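Local coordinates for protein RsfP (Uncultured bacterium, PDB 4GLJ) that binds rhodamine B and, as a methylthioadenosine phosphorylase, probably splits methylthioadenosine with phosphate into adenine and methylthioribose 1-phosphate, at residues R153-A158 / Q250-Q255; D15-G20 / R91-V96; M27-N32 / G52-V57; P108-I113 / Q164-A169. One frame throughout, in Å; residues are numbered along the deposited sequence. Where two conformers were deposited one is given.

Contact 1 (R153-A158 / Q250-Q255); sequences RAYDNA and QQVIKQ
Gln255 lies over the last turn of helix 145-157, and its CB rests 3.5 Å from Ala154 O. Its CG sits beside Ala158 N, at 3.7 Å. The chain then bends at chi2 (-55°), which turns the amide back over Asn157. There OE1 comes within 3.7 Å of Asn157 CB. No direct hydrogen bond joins the two segments. A water does so instead: it accepts from Asn157 ND2 and donates to both Gln255 O and Gln255 OE1, the latter at 2.6 Å. Cut back to an alanine, Gln255 would keep its CB contact but is likely to bare Ala158 N and Asn157 CB and leave the water without one of its acceptors.

Val252 fills the other side of the crossing with its two methyls. CG1 stands anti to the backbone N (chi1 -180°) and lies against the backbone of Tyr155 and against Ala154 CB. CG2 meets Tyr155 CD1 at 4.1 Å, the two side chains meeting at a slant. The same methyl touches Ala158 CB at 4.2 Å. Ala158 also packs on the backbone of Gln251. With only methyls at Ala154 and Ala158, the axes of the short helical segments come within 7.8 Å, at 117°.

The contact joins helix 145-157 to the long helix 237-263. Met111 of strand 111-119 lies against both Tyr155 and Val252. Further along helix 237-263, Ala256 and Leu259 continue the contact, and Glu263 forms a salt bridge with Arg153.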
loop_
_atom_site.group_PDB
_atom_site.type_symbol
_atom_site.label_atom_id
_atom_site.label_comp_id
_atom_site.label_asym_id
_atom_site.label_seq_id
_atom_site.Cartn_x
_atom_site.Cartn_y
_atom_site.Cartn_z
ATOM N N ARG A 153 -14.964 26.272 -17.033
ATOM C CA ARG A 153 -15.465 27.569 -17.560
ATOM C C ARG A 153 -14.671 28.712 -16.870
ATOM O O ARG A 153 -14.410 29.731 -17.497
ATOM C CB ARG A 153 -16.956 27.696 -17.334
ATOM C CG ARG A 153 -17.732 26.736 -18.215
ATOM C CD ARG A 153 -19.222 26.911 -18.076
ATOM N NE ARG A 153 -19.699 26.275 -16.857
ATOM C CZ ARG A 153 -20.308 26.927 -15.873
ATOM N NH1 ARG A 153 -20.528 28.235 -15.968
ATOM N NH2 ARG A 153 -20.718 26.245 -14.812
ATOM N N ALA A 154 -14.285 28.489 -15.607
ATOM C CA ALA A 154 -13.472 29.485 -14.827
ATOM C C ALA A 154 -12.127 29.702 -15.559
ATOM O O ALA A 154 -11.638 30.852 -15.690
ATOM C CB ALA A 154 -13.206 29.009 -13.391
ATOM N N TYR A 155 -11.531 28.601 -16.041
ATOM C CA TYR A 155 -10.231 28.669 -16.740
ATOM C C TYR A 155 -10.411 29.528 -17.969
ATOM O O TYR A 155 -9.550 30.376 -18.296
ATOM C CB TYR A 155 -9.755 27.265 -17.259
ATOM C CG TYR A 155 -8.414 27.331 -18.001
ATOM C CD1 TYR A 155 -7.186 27.183 -17.297
ATOM C CD2 TYR A 155 -8.350 27.475 -19.411
ATOM C CE1 TYR A 155 -5.959 27.231 -17.975
ATOM C CE2 TYR A 155 -7.134 27.530 -20.069
ATOM C CZ TYR A 155 -5.940 27.395 -19.365
ATOM O OH TYR A 155 -4.710 27.440 -20.053
ATOM N N ASP A 156 -11.498 29.275 -18.713
ATOM C CA ASP A 156 -11.688 30.011 -19.938
ATOM C C ASP A 156 -11.932 31.462 -19.613
ATOM O O ASP A 156 -11.495 32.328 -20.353
ATOM C CB ASP A 156 -12.873 29.476 -20.757
ATOM C CG ASP A 156 -12.590 28.123 -21.397
ATOM O OD1 ASP A 156 -11.427 27.834 -21.784
ATOM O OD2 ASP A 156 -13.553 27.329 -21.559
ATOM N N ASN A 157 -12.667 31.713 -18.538
ATOM C CA ASN A 157 -13.015 33.094 -18.100
ATOM C C ASN A 157 -11.790 33.892 -17.620
ATOM O O ASN A 157 -11.765 35.114 -17.653
ATOM C CB ASN A 157 -14.084 33.076 -16.996
ATOM C CG ASN A 157 -15.474 32.761 -17.524
ATOM O OD1 ASN A 157 -15.676 32.600 -18.716
ATOM N ND2 ASN A 157 -16.433 32.673 -16.633
ATOM N N ALA A 158 -10.756 33.198 -17.222
ATOM C CA ALA A 158 -9.568 33.827 -16.658
ATOM C C ALA A 158 -8.641 34.318 -17.770
ATOM O O ALA A 158 -7.695 35.064 -17.513
ATOM C CB ALA A 158 -8.863 32.807 -15.790
ATOM N N GLN A 250 -4.290 31.468 -9.355
ATOM C CA GLN A 250 -5.034 32.521 -8.675
ATOM C C GLN A 250 -6.128 33.170 -9.543
ATOM O O GLN A 250 -7.241 33.429 -9.036
ATOM C CB GLN A 250 -4.106 33.648 -8.157
ATOM C CG GLN A 250 -3.017 33.180 -7.199
ATOM C CD GLN A 250 -3.516 32.886 -5.782
ATOM O OE1 GLN A 250 -4.710 33.074 -5.460
ATOM N NE2 GLN A 250 -2.602 32.427 -4.918
ATOM N N GLN A 251 -5.819 33.425 -10.822
ATOM C CA GLN A 251 -6.841 33.994 -11.746
ATOM C C GLN A 251 -7.995 33.034 -11.971
ATOM O O GLN A 251 -9.189 33.418 -11.934
ATOM C CB GLN A 251 -6.234 34.438 -13.093
ATOM C CG GLN A 251 -5.036 35.347 -12.973
ATOM C CD GLN A 251 -5.295 36.483 -12.000
ATOM O OE1 GLN A 251 -6.381 37.107 -12.017
ATOM N NE2 GLN A 251 -4.303 36.763 -11.138
ATOM N N VAL A 252 -7.645 31.743 -12.074
ATOM C CA VAL A 252 -8.658 30.743 -12.269
ATOM C C VAL A 252 -9.579 30.624 -11.056
ATOM O O VAL A 252 -10.802 30.565 -11.224
ATOM C CB VAL A 252 -8.046 29.356 -12.659
ATOM C CG1 VAL A 252 -9.190 28.348 -12.860
ATOM C CG2 VAL A 252 -7.165 29.497 -13.941
ATOM N N ILE A 253 -8.993 30.545 -9.858
ATOM C CA ILE A 253 -9.721 30.524 -8.586
ATOM C C ILE A 253 -10.656 31.748 -8.483
ATOM O O ILE A 253 -11.834 31.608 -8.089
ATOM C CB ILE A 253 -8.686 30.519 -7.403
ATOM C CG1 ILE A 253 -8.033 29.128 -7.235
ATOM C CG2 ILE A 253 -9.247 30.995 -6.075
ATOM C CD1 ILE A 253 -6.722 29.283 -6.439
ATOM N N LYS A 254 -10.138 32.942 -8.782
ATOM C CA LYS A 254 -11.020 34.157 -8.771
ATOM C C LYS A 254 -12.309 33.913 -9.574
ATOM O O LYS A 254 -13.416 34.077 -9.071
ATOM C CB LYS A 254 -10.261 35.422 -9.241
ATOM C CG LYS A 254 -9.573 36.068 -8.073
ATOM C CD LYS A 254 -8.730 37.320 -8.381
ATOM C CE LYS A 254 -7.301 36.906 -8.708
ATOM N NZ LYS A 254 -6.335 37.987 -8.380
ATOM N N GLN A 255 -12.149 33.447 -10.802
ATOM C CA GLN A 255 -13.279 33.134 -11.675
ATOM C C GLN A 255 -14.167 32.010 -11.163
ATOM O O GLN A 255 -15.397 32.104 -11.263
ATOM C CB GLN A 255 -12.786 32.815 -13.086
ATOM C CG GLN A 255 -12.094 33.964 -13.834
ATOM C CD GLN A 255 -12.922 35.241 -13.942
ATOM O OE1 GLN A 255 -14.141 35.229 -14.022
ATOM N NE2 GLN A 255 -12.240 36.349 -13.889
HETATM O O HOH W 1 -15.941 33.445 -13.712
#

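Contact 2 (D15-G20 / R91-V96); sequences DIAIIG and RYIVSV
Asp15 and Arg91 face each other where the two parallel strands begin. Asp15 has CG anti to the backbone N (chi1 -174°), and this carries its carboxylate across to the arginine. In one of its two conformers, Arg91 gives NH1 to the syn lone pair of Asp15 OD1 at 2.8 Å, a salt bridge. The carboxylate and guanidinium planes are 29° apart. The other oxygen, OD2, lies at the edge of the Tyr92 ring, 3.5 Å from CE2, with the carboxylate and ring planes nearly perpendicular (81°). Tyr92 CE2 lies over one face of the Arg91 guanidinium, toward its rim.

Asp15 O accepts from two backbone donors, Arg91 N and Tyr92 N. The first comes from above the carbonyl plane, the second within it. Beyond this fork the parallel pattern follows: Ala17 N to Tyr92 O, Val94 N to Ala17 O, Ile19 N to Val94 O and Val96 N to Ile19 O.

Side chains alternate between the sheet faces. On the face of Tyr92, Val94 and Val96, Ile18 runs beside Val94 in the same direction, with CD1 3.8 Å from Val94 CB. Its CG2 branch meets Val96 CG2 at 4.0 Å. On the other face, Ile19 slants across Ile93, its CD1 3.7 Å from Ile93 CG2.

Both strands belong to the core of the phosphorylase-superfamily fold. Strand 16-20 has strand 57-63 as its other neighbour, and strand 92-101 pairs with strand 213-221. Helix 237-263 covers the face of Ile18 and Val96 through Ile253. Tyr92 OH bonds to Pro265 O.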
loop_
_atom_site.group_PDB
_atom_site.type_symbol
_atom_site.label_atom_id
_atom_site.label_comp_id
_atom_site.label_asym_id
_atom_site.label_seq_id
_atom_site.Cartn_x
_atom_site.Cartn_y
_atom_site.Cartn_z
ATOM N N ASP A 15 -18.722 29.232 2.533
ATOM C CA ASP A 15 -19.412 28.192 1.805
ATOM C C ASP A 15 -18.389 27.479 0.914
ATOM O O ASP A 15 -18.656 26.380 0.413
ATOM C CB ASP A 15 -20.415 28.929 0.931
ATOM C CG ASP A 15 -21.340 28.022 0.187
ATOM O OD1 ASP A 15 -21.992 27.179 0.838
ATOM O OD2 ASP A 15 -21.473 28.213 -1.063
ATOM N N ILE A 16 -17.277 28.159 0.659
ATOM C CA ILE A 16 -16.325 27.767 -0.380
ATOM C C ILE A 16 -14.916 27.821 0.220
ATOM O O ILE A 16 -14.615 28.784 0.950
ATOM C CB ILE A 16 -16.322 28.788 -1.545
ATOM C CG1 ILE A 16 -17.721 28.880 -2.165
ATOM C CG2 ILE A 16 -15.265 28.352 -2.620
ATOM C CD1 ILE A 16 -17.892 30.119 -3.076
ATOM N N ALA A 17 -14.097 26.792 -0.053
ATOM C CA ALA A 17 -12.718 26.737 0.417
ATOM C C ALA A 17 -11.776 26.412 -0.691
ATOM O O ALA A 17 -12.085 25.640 -1.605
ATOM C CB ALA A 17 -12.588 25.745 1.566
ATOM N N ILE A 18 -10.601 27.020 -0.629
ATOM C CA ILE A 18 -9.548 26.699 -1.544
ATOM C C ILE A 18 -8.432 26.039 -0.702
ATOM O O ILE A 18 -7.980 26.617 0.317
ATOM C CB ILE A 18 -8.986 27.959 -2.188
ATOM C CG1 ILE A 18 -10.113 28.810 -2.847
ATOM C CG2 ILE A 18 -7.829 27.659 -3.153
ATOM C CD1 ILE A 18 -10.860 28.035 -3.944
ATOM N N ILE A 19 -7.960 24.860 -1.162
ATOM C CA ILE A 19 -6.856 24.178 -0.491
ATOM C C ILE A 19 -5.719 24.342 -1.433
ATOM O O ILE A 19 -5.718 23.837 -2.571
ATOM C CB ILE A 19 -7.117 22.665 -0.178
ATOM C CG1 ILE A 19 -8.334 22.522 0.709
ATOM C CG2 ILE A 19 -5.818 22.066 0.433
ATOM C CD1 ILE A 19 -8.702 21.077 1.056
ATOM N N GLY A 20 -4.728 25.144 -0.996
ATOM C CA GLY A 20 -3.635 25.503 -1.856
ATOM C C GLY A 20 -2.408 24.583 -1.721
ATOM O O GLY A 20 -1.882 24.447 -0.581
ATOM N N ARG A 91 -19.171 23.982 1.751
ATOM C CA ARG A 91 -19.967 23.074 0.959
ATOM C C ARG A 91 -19.204 22.740 -0.323
ATOM O O ARG A 91 -19.511 21.758 -0.982
ATOM C CB ARG A 91 -21.297 23.764 0.620
ATOM C CG ARG A 91 -22.131 24.042 1.879
ATOM C CD ARG A 91 -23.307 24.961 1.598
ATOM N NE ARG A 91 -24.101 24.427 0.514
ATOM C CZ ARG A 91 -24.452 25.083 -0.574
ATOM N NH1 ARG A 91 -24.138 26.353 -0.748
ATOM N NH2 ARG A 91 -25.126 24.436 -1.480
ATOM N N TYR A 92 -18.235 23.597 -0.659
ATOM C CA TYR A 92 -17.456 23.392 -1.908
ATOM C C TYR A 92 -15.995 23.582 -1.639
ATOM O O TYR A 92 -15.614 24.555 -1.054
ATOM C CB TYR A 92 -17.822 24.370 -3.032
ATOM C CG TYR A 92 -19.335 24.372 -3.389
ATOM C CD1 TYR A 92 -19.892 23.392 -4.237
ATOM C CD2 TYR A 92 -20.193 25.303 -2.791
ATOM C CE1 TYR A 92 -21.257 23.401 -4.557
ATOM C CE2 TYR A 92 -21.579 25.328 -3.075
ATOM C CZ TYR A 92 -22.082 24.389 -3.968
ATOM O OH TYR A 92 -23.424 24.420 -4.252
ATOM N N ILE A 93 -15.172 22.609 -2.076
ATOM C CA ILE A 93 -13.679 22.748 -2.030
ATOM C C ILE A 93 -13.096 22.666 -3.432
ATOM O O ILE A 93 -13.455 21.768 -4.198
ATOM C CB ILE A 93 -13.011 21.609 -1.181
ATOM C CG1 ILE A 93 -13.437 21.806 0.276
ATOM C CG2 ILE A 93 -11.478 21.656 -1.300
ATOM C CD1 ILE A 93 -13.017 20.635 1.187
ATOM N N VAL A 94 -12.200 23.603 -3.739
ATOM C CA VAL A 94 -11.332 23.480 -4.877
ATOM C C VAL A 94 -9.925 23.234 -4.342
ATOM O O VAL A 94 -9.331 24.045 -3.677
ATOM C CB VAL A 94 -11.315 24.728 -5.805
ATOM C CG1 VAL A 94 -10.360 24.494 -7.005
ATOM C CG2 VAL A 94 -12.732 24.966 -6.337
ATOM N N SER A 95 -9.361 22.109 -4.732
ATOM C CA SER A 95 -7.986 21.739 -4.346
ATOM C C SER A 95 -7.111 22.172 -5.537
ATOM O O SER A 95 -7.395 21.870 -6.706
ATOM C CB SER A 95 -7.903 20.193 -4.278
ATOM O OG SER A 95 -6.536 19.810 -4.569
ATOM N N VAL A 96 -6.053 22.869 -5.250
ATOM C CA VAL A 96 -5.204 23.364 -6.279
ATOM C C VAL A 96 -3.873 22.708 -6.070
ATOM O O VAL A 96 -3.253 22.935 -5.025
ATOM C CB VAL A 96 -5.062 24.898 -6.231
ATOM C CG1 VAL A 96 -4.132 25.301 -7.384
ATOM C CG2 VAL A 96 -6.455 25.589 -6.330
#

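Contact 3 (M27-N32 / G52-V57); sequences MQALTN and GELNGV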
loop_
_atom_site.group_PDB
_atom_site.type_symbol
_atom_site.label_atom_id
_atom_site.label_comp_id
_atom_site.label_asym_id
_atom_site.label_seq_id
_atom_site.Cartn_x
_atom_site.Cartn_y
_atom_site.Cartn_z
ATOM N N MET A 27 -3.560 33.608 -0.642
ATOM C CA MET A 27 -4.425 34.272 -1.585
ATOM C C MET A 27 -4.392 35.790 -1.378
ATOM O O MET A 27 -5.265 36.332 -0.714
ATOM C CB MET A 27 -5.848 33.763 -1.457
ATOM C CG MET A 27 -6.090 32.502 -2.242
ATOM S SD MET A 27 -7.846 32.115 -2.429
ATOM C CE MET A 27 -8.437 31.842 -0.749
ATOM N N GLN A 28 -3.392 36.440 -1.966
ATOM C CA GLN A 28 -3.230 37.918 -1.996
ATOM C C GLN A 28 -4.507 38.773 -2.215
ATOM O O GLN A 28 -4.701 39.786 -1.528
ATOM C CB GLN A 28 -2.182 38.286 -3.067
ATOM C CG GLN A 28 -1.948 39.775 -3.327
ATOM C CD GLN A 28 -0.982 40.400 -2.335
ATOM O OE1 GLN A 28 -0.988 40.063 -1.149
ATOM N NE2 GLN A 28 -0.143 41.311 -2.816
ATOM N N ALA A 29 -5.368 38.389 -3.160
ATOM C CA ALA A 29 -6.498 39.252 -3.522
ATOM C C ALA A 29 -7.670 39.325 -2.488
ATOM O O ALA A 29 -8.493 40.245 -2.551
ATOM C CB ALA A 29 -7.004 38.919 -4.925
ATOM N N LEU A 30 -7.747 38.399 -1.527
ATOM C CA LEU A 30 -8.860 38.476 -0.558
ATOM C C LEU A 30 -8.805 39.758 0.252
ATOM O O LEU A 30 -7.726 40.178 0.677
ATOM C CB LEU A 30 -8.870 37.294 0.405
ATOM C CG LEU A 30 -8.893 35.891 -0.199
ATOM C CD1 LEU A 30 -8.611 34.870 0.923
ATOM C CD2 LEU A 30 -10.213 35.604 -0.903
ATOM N N THR A 31 -9.968 40.355 0.476
ATOM C CA THR A 31 -10.092 41.496 1.369
ATOM C C THR A 31 -10.556 41.114 2.772
ATOM O O THR A 31 -11.183 40.047 2.968
ATOM C CB THR A 31 -11.096 42.518 0.803
ATOM O OG1 THR A 31 -12.390 41.900 0.718
ATOM C CG2 THR A 31 -10.654 42.978 -0.590
ATOM N N ASN A 32 -10.268 42.002 3.736
ATOM C CA ASN A 32 -10.540 41.793 5.161
ATOM C C ASN A 32 -10.072 40.404 5.599
ATOM O O ASN A 32 -10.815 39.678 6.302
ATOM C CB ASN A 32 -12.015 42.017 5.508
ATOM C CG ASN A 32 -12.408 43.505 5.446
ATOM O OD1 ASN A 32 -11.903 44.347 6.206
ATOM N ND2 ASN A 32 -13.294 43.833 4.525
ATOM N N GLY A 52 -11.406 35.458 3.881
ATOM C CA GLY A 52 -11.415 36.759 3.251
ATOM C C GLY A 52 -12.510 36.741 2.214
ATOM O O GLY A 52 -13.123 35.683 1.982
ATOM N N GLU A 53 -12.747 37.905 1.610
ATOM C CA GLU A 53 -13.771 38.063 0.581
ATOM C C GLU A 53 -13.117 38.326 -0.764
ATOM O O GLU A 53 -12.186 39.107 -0.879
ATOM C CB GLU A 53 -14.787 39.172 0.937
ATOM C CG GLU A 53 -15.843 38.690 1.939
ATOM C CD GLU A 53 -15.274 38.564 3.361
ATOM O OE1 GLU A 53 -14.452 39.445 3.752
ATOM O OE2 GLU A 53 -15.651 37.593 4.078
ATOM N N LEU A 54 -13.616 37.605 -1.758
ATOM C CA LEU A 54 -13.279 37.811 -3.161
ATOM C C LEU A 54 -14.587 38.350 -3.701
ATOM O O LEU A 54 -15.595 37.643 -3.688
ATOM C CB LEU A 54 -12.899 36.421 -3.750
ATOM C CG LEU A 54 -11.726 36.243 -4.721
ATOM C CD1 LEU A 54 -10.487 37.029 -4.272
ATOM C CD2 LEU A 54 -11.420 34.758 -4.901
ATOM N N ASN A 55 -14.612 39.646 -4.084
ATOM C CA ASN A 55 -15.865 40.317 -4.453
ATOM C C ASN A 55 -17.033 40.084 -3.477
ATOM O O ASN A 55 -18.151 39.741 -3.874
ATOM C CB ASN A 55 -16.308 39.944 -5.876
ATOM C CG ASN A 55 -15.181 40.063 -6.911
ATOM O OD1 ASN A 55 -14.004 39.786 -6.634
ATOM N ND2 ASN A 55 -15.552 40.433 -8.129
ATOM N N GLY A 56 -16.796 40.273 -2.193
ATOM C CA GLY A 56 -17.863 40.081 -1.241
ATOM C C GLY A 56 -18.268 38.654 -0.953
ATOM O O GLY A 56 -19.082 38.430 -0.043
ATOM N N VAL A 57 -17.719 37.680 -1.702
ATOM C CA VAL A 57 -17.938 36.269 -1.410
ATOM C C VAL A 57 -16.868 35.805 -0.397
ATOM O O VAL A 57 -15.688 35.951 -0.662
ATOM C CB VAL A 57 -17.746 35.387 -2.666
ATOM C CG1 VAL A 57 -17.967 33.904 -2.329
ATOM C CG2 VAL A 57 -18.628 35.842 -3.821
#
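Leu30 laps over Leu54, with its CD2 methyl 3.7 Å from Leu54 CD1. Its CG is anti to the carbonyl carbon (chi1 -55°). CD2 meets Leu54, while CD1 lies 4.1 Å from Gly52 CA. Ala29 CB adds a second carbon against Leu54 CD1, at 4.0 Å. A valine in place of Leu30 would probably lose much of the contact with Leu54 and open a gap beside Gly52.

Gly52 is tightly placed: a side chain there would run into Leu30 CB. Next to it, Thr31 and Glu53 form an antiparallel hydrogen-bonded pair. Thr31 N gives a straight bond to Glu53 O (2.9 Å, 171°), and Glu53 N returns one to Thr31 O at 3.0 Å. The hydroxyl of Thr31 donates to the same Glu53 O at 3.2 Å, from above the carbonyl plane. The Glu53 carboxylate is held elsewhere, by Thr58 OG1 and a salt bridge to Arg34.

Met27 to Leu30 forms a type I turn leading into this pair. Leu54 to Val57 forms a type I' turn, the tight reversal of a two-residue beta hairpin joining strands 49-54 and 57-63.

Contact 4 (P108-I113 / Q164-A169); sequences PLDMVI and QCHAKA
Asp110 and His166 form a histidine-carboxylate hydrogen bond. His166 NE2 donates to Asp110 OD2 at 2.9 Å. The oxygen lies near the ring plane, but the nitrogen stands well above the carboxylate plane, and the two planes are 50° apart. The histidine ring reaches it because CG is anti to the carbonyl carbon (chi1 -49°). The other oxygen, Asp110 OD1, accepts from Gln164 N at 2.9 Å, also from above. A water accepts a hydrogen bond from Gln164 NE2 and donates a weak one to Asp110 OD2.

Backbone bonds set the parallel register. Met111 N binds Gln164 O, His166 N binds Met111 O and Ile113 N binds His166 O. A weak bond from Lys168 N to Ile113 O follows, where the chain turns a corner.

Apolar contacts lie on both faces. Cys165 SG touches Ile113 CG1 at 3.7 Å. On the face of His166, Val112 CG1 presses on Ala169 CB at 3.5 Å, tighter than usual for two carbons.

Asp110 OD2 also accepts from Lys107 N, outside both segments. Its carboxylate thus ties the loop before strand 111-119 to the start of strand 165-167. With several donors around it, the carboxylate is probably ionised, and its charge would tend to favour a protonated imidazole. The bond to NE2 probably helps to hold the His166 ring in its rotation.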
loop_
_atom_site.group_PDB
_atom_site.type_symbol
_atom_site.label_atom_id
_atom_site.label_comp_id
_atom_site.label_asym_id
_atom_site.label_seq_id
_atom_site.Cartn_x
_atom_site.Cartn_y
_atom_site.Cartn_z
ATOM N N PRO A 108 3.991 21.133 -19.322
ATOM C CA PRO A 108 4.220 22.108 -18.223
ATOM C C PRO A 108 3.534 23.450 -18.483
ATOM O O PRO A 108 3.558 23.962 -19.606
ATOM C CB PRO A 108 5.732 22.256 -18.193
ATOM C CG PRO A 108 6.202 20.885 -18.651
ATOM C CD PRO A 108 5.232 20.433 -19.715
ATOM N N LEU A 109 2.936 23.994 -17.430
ATOM C CA LEU A 109 2.075 25.182 -17.459
ATOM C C LEU A 109 0.648 24.933 -17.965
ATOM O O LEU A 109 -0.200 25.820 -17.876
ATOM C CB LEU A 109 2.705 26.355 -18.244
ATOM C CG LEU A 109 4.128 26.783 -17.931
ATOM C CD1 LEU A 109 4.323 28.016 -18.777
ATOM C CD2 LEU A 109 4.398 27.074 -16.475
ATOM N N ASP A 110 0.348 23.736 -18.464
ATOM C CA ASP A 110 -1.046 23.420 -18.703
ATOM C C ASP A 110 -1.716 23.209 -17.350
ATOM O O ASP A 110 -1.041 22.889 -16.300
ATOM C CB ASP A 110 -1.224 22.147 -19.501
ATOM C CG ASP A 110 -0.888 22.302 -20.984
ATOM O OD1 ASP A 110 -0.640 23.444 -21.480
ATOM O OD2 ASP A 110 -0.838 21.206 -21.642
ATOM N N MET A 111 -3.041 23.357 -17.361
ATOM C CA MET A 111 -3.853 22.845 -16.238
ATOM C C MET A 111 -4.711 21.693 -16.682
ATOM O O MET A 111 -4.985 21.534 -17.887
ATOM C CB MET A 111 -4.693 23.953 -15.624
ATOM C CG MET A 111 -3.857 25.229 -15.377
ATOM S SD MET A 111 -4.809 26.446 -14.439
ATOM C CE MET A 111 -3.721 27.871 -14.472
ATOM N N VAL A 112 -5.099 20.892 -15.697
ATOM C CA VAL A 112 -5.811 19.681 -15.910
ATOM C C VAL A 112 -6.899 19.647 -14.833
ATOM O O VAL A 112 -6.666 19.898 -13.636
ATOM C CB VAL A 112 -4.881 18.440 -15.795
ATOM C CG1 VAL A 112 -5.698 17.171 -15.997
ATOM C CG2 VAL A 112 -3.803 18.494 -16.901
ATOM N N ILE A 113 -8.108 19.341 -15.275
ATOM C CA ILE A 113 -9.224 19.164 -14.317
ATOM C C ILE A 113 -9.616 17.670 -14.359
ATOM O O ILE A 113 -10.401 17.236 -15.208
ATOM C CB ILE A 113 -10.500 20.015 -14.726
ATOM C CG1 ILE A 113 -10.099 21.458 -15.062
ATOM C CG2 ILE A 113 -11.596 19.939 -13.643
ATOM C CD1 ILE A 113 -9.361 22.110 -13.946
ATOM N N GLN A 164 -2.834 25.308 -21.995
ATOM C CA GLN A 164 -4.244 25.082 -22.182
ATOM C C GLN A 164 -4.755 24.307 -20.991
ATOM O O GLN A 164 -3.955 23.927 -20.149
ATOM C CB GLN A 164 -4.521 24.357 -23.485
ATOM C CG GLN A 164 -3.924 22.987 -23.620
ATOM C CD GLN A 164 -4.128 22.441 -25.056
ATOM O OE1 GLN A 164 -5.242 22.463 -25.574
ATOM N NE2 GLN A 164 -3.041 21.964 -25.698
ATOM N N CYS A 165 -6.065 24.072 -20.909
ATOM C CA CYS A 165 -6.646 23.321 -19.821
ATOM C C CYS A 165 -7.289 22.059 -20.416
ATOM O O CYS A 165 -8.008 22.145 -21.457
ATOM C CB CYS A 165 -7.746 24.181 -19.147
ATOM S SG CYS A 165 -8.443 23.402 -17.678
ATOM N N HIS A 166 -7.076 20.920 -19.787
ATOM C CA HIS A 166 -7.597 19.654 -20.217
ATOM C C HIS A 166 -8.554 19.136 -19.204
ATOM O O HIS A 166 -8.263 19.177 -18.027
ATOM C CB HIS A 166 -6.474 18.652 -20.379
ATOM C CG HIS A 166 -5.309 19.154 -21.166
ATOM N ND1 HIS A 166 -5.126 18.857 -22.434
ATOM C CD2 HIS A 166 -4.248 19.935 -20.800
ATOM C CE1 HIS A 166 -4.017 19.432 -22.866
ATOM N NE2 HIS A 166 -3.480 20.085 -21.868
ATOM N N ALA A 167 -9.712 18.637 -19.610
ATOM C CA ALA A 167 -10.613 18.017 -18.599
ATOM C C ALA A 167 -10.635 16.515 -18.796
ATOM O O ALA A 167 -10.107 16.046 -19.784
ATOM C CB ALA A 167 -12.020 18.597 -18.751
ATOM N N LYS A 168 -11.314 15.774 -17.935
ATOM C CA LYS A 168 -11.537 14.331 -18.084
ATOM C C LYS A 168 -10.242 13.481 -18.074
ATOM O O LYS A 168 -10.034 12.620 -18.937
ATOM C CB LYS A 168 -12.347 13.946 -19.317
ATOM C CG LYS A 168 -13.654 14.719 -19.517
ATOM C CD LYS A 168 -14.507 14.817 -18.240
ATOM C CE LYS A 168 -15.783 15.657 -18.439
ATOM N NZ LYS A 168 -16.102 15.798 -19.882
ATOM N N ALA A 169 -9.442 13.698 -17.072
ATOM C CA ALA A 169 -8.160 12.997 -16.856
ATOM C C ALA A 169 -8.195 12.198 -15.537
ATOM O O ALA A 169 -9.065 12.443 -14.643
ATOM C CB ALA A 169 -7.037 14.053 -16.772
HETATM O O HOH W 2 -0.553 22.453 -24.174
#

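Overall arrangement
Three contacts reach one mixed sheet. Contact 2 lies near the centre of the chain, 14 Å from contact 3, centre to centre, and 18 Å from contact 4. Contacts 3 and 4 are the farthest apart, at 26 Å. Contact 1 joins helices 145-157 and 237-263 and touches all the others: Ile253 packs on Ile18 and Val96, Lys254 on Leu54, and Tyr155 on Cys165. Along the chain, contact 3 falls between the two segments of contact 2. Contact 4 comes later, and its segments alternate with those of contact 1. Helix 237-263 thus bridges distant parts of the sheet within a single phosphorylase-superfamily fold, and it also supplies Ile239, Leu242 and Met243 to a rhodamine B pocket.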